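Local atomic coordinates of DNA protection during starvation protein (Mycobacterium smegmatis, PDB entry 2YW6), a protein that probably protects DNA from oxidative damage by oxidising iron(II) with hydrogen peroxide and storing the product as a mineral core inside a hollow twelve-subunit shell. Residues Gln135-Leu138 with Ile139-Gly143. Numbering follows the deposited sequence.
Sequences QDLL and IAHAG
Leu137 and His141, one turn apart on helix 132-155 of the ferritin-like four-helix bundle, are each placed by their first torsion: Leu137 holds CG opposite its backbone N (chi1 -156°), and His141 sets CG opposite its carbonyl carbon (chi1 -66°), which brings the leucine methyl and the imidazole together. Leu137 CD2 lies above the ring plane, displaced outward past the CE1-NE2 bond, on the side where Leu137 O lies. Leu137 O sits over that face of the imidazole, offset toward its rim. The ring's rotation is fixed from both nitrogens, ND1 bonding to Tyr28 OH and NE2 to Glu67 OE1; these hydrogen bonds and the Tyr64 stack tie helix 132-155 to helices 12-41 and 47-75. Asp66 and Glu70, by similarity ligands of an iron site shared between two subunits, lie on helix 47-75, the side chain of Asp66 about 9 Å from that of His141.

On another side of the helix, Ile139 crosses the extended Gln135 chain at a slant, its CD1 3.7 Å from Gln135 CG. CD1 also touches the amide at CD and OE1, while Gln135 NE2 bonds to Ile124 O and Glu128 OE1. Leu138 packs against Ile124 and Leu127 of helix 102-127, and Asp136 and Ile139 face Asp136 of a second subunit. Regular i to i+4 bonds carry the backbone: Ala140 N to Asp136 O at 3.0 Å and Ala142 N to Leu138 O, also 3.0 Å. Leu137 O receives two weak bonds, from Ala140 N and His141 N, whereas Ile139 N gives Gln135 O a shorter bond of 2.8 Å, with an N-H...O angle of 156°.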
loop_
_atom_site.group_PDB
_atom_site.type_symbol
_atom_site.label_atom_id
_atom_site.label_comp_id
_atom_site.label_asym_id
_atom_site.label_seq_id
_atom_site.Cartn_x
_atom_site.Cartn_y
_atom_site.Cartn_z
ATOM N N GLN B 135 -16.941 25.282 -16.963
ATOM C CA GLN B 135 -18.165 24.531 -17.223
ATOM C C GLN B 135 -17.916 23.034 -17.093
ATOM O O GLN B 135 -18.731 22.291 -16.539
ATOM C CB GLN B 135 -18.697 24.796 -18.627
ATOM C CG GLN B 135 -19.932 23.937 -18.906
ATOM C CD GLN B 135 -20.381 23.945 -20.358
ATOM O OE1 GLN B 135 -19.697 23.418 -21.245
ATOM N NE2 GLN B 135 -21.542 24.540 -20.607
ATOM N N ASP B 136 -16.791 22.587 -17.634
ATOM C CA ASP B 136 -16.435 21.181 -17.585
ATOM C C ASP B 136 -16.317 20.764 -16.127
ATOM O O ASP B 136 -16.647 19.640 -15.756
ATOM C CB ASP B 136 -15.111 20.961 -18.313
ATOM C CG ASP B 136 -14.713 19.506 -18.373
ATOM O OD1 ASP B 136 -15.410 18.705 -19.031
ATOM O OD2 ASP B 136 -13.692 19.167 -17.749
ATOM N N LEU B 137 -15.852 21.695 -15.305
ATOM C CA LEU B 137 -15.697 21.461 -13.884
ATOM C C LEU B 137 -17.076 21.160 -13.314
ATOM O O LEU B 137 -17.262 20.178 -12.587
ATOM C CB LEU B 137 -15.123 22.712 -13.209
ATOM C CG LEU B 137 -14.356 22.580 -11.894
ATOM C CD1 LEU B 137 -14.709 23.753 -10.995
ATOM C CD2 LEU B 137 -14.693 21.263 -11.224
ATOM N N LEU B 138 -18.053 21.999 -13.652
ATOM C CA LEU B 138 -19.399 21.789 -13.138
ATOM C C LEU B 138 -20.074 20.534 -13.739
ATOM O O LEU B 138 -20.831 19.834 -13.049
ATOM C CB LEU B 138 -20.259 23.043 -13.362
ATOM C CG LEU B 138 -19.837 24.332 -12.619
ATOM C CD1 LEU B 138 -21.028 25.302 -12.607
ATOM C CD2 LEU B 138 -19.407 24.050 -11.190
ATOM N N ILE B 139 -19.797 20.247 -15.014
ATOM C CA ILE B 139 -20.375 19.070 -15.653
ATOM C C ILE B 139 -19.882 17.796 -14.966
ATOM O O ILE B 139 -20.614 16.814 -14.878
ATOM C CB ILE B 139 -20.010 18.993 -17.157
ATOM C CG1 ILE B 139 -20.605 20.200 -17.897
ATOM C CG2 ILE B 139 -20.504 17.669 -17.748
ATOM C CD1 ILE B 139 -20.315 20.240 -19.380
ATOM N N ALA B 140 -18.645 17.812 -14.477
ATOM C CA ALA B 140 -18.091 16.636 -13.806
ATOM C C ALA B 140 -18.758 16.417 -12.458
ATOM O O ALA B 140 -18.995 15.284 -12.043
ATOM C CB ALA B 140 -16.582 16.779 -13.626
ATOM N N HIS B 141 -19.058 17.515 -11.780
ATOM C CA HIS B 141 -19.702 17.478 -10.473
ATOM C C HIS B 141 -21.149 17.007 -10.549
ATOM O O HIS B 141 -21.634 16.283 -9.658
ATOM C CB HIS B 141 -19.687 18.874 -9.854
ATOM C CG HIS B 141 -18.322 19.379 -9.527
ATOM N ND1 HIS B 141 -18.109 20.604 -8.935
ATOM C CD2 HIS B 141 -17.101 18.810 -9.653
ATOM C CE1 HIS B 141 -16.820 20.765 -8.704
ATOM N NE2 HIS B 141 -16.187 19.687 -9.131
ATOM N N ALA B 142 -21.832 17.446 -11.604
ATOM C CA ALA B 142 -23.226 17.118 -11.822
ATOM C C ALA B 142 -23.430 15.617 -11.909
ATOM O O ALA B 142 -24.450 15.102 -11.455
ATOM C CB ALA B 142 -23.714 17.798 -13.087
ATOM N N GLY B 143 -22.459 14.914 -12.489
ATOM C CA GLY B 143 -22.562 13.468 -12.604
ATOM C C GLY B 143 -22.695 12.789 -11.249
ATOM O O GLY B 143 -23.565 11.934 -11.050
#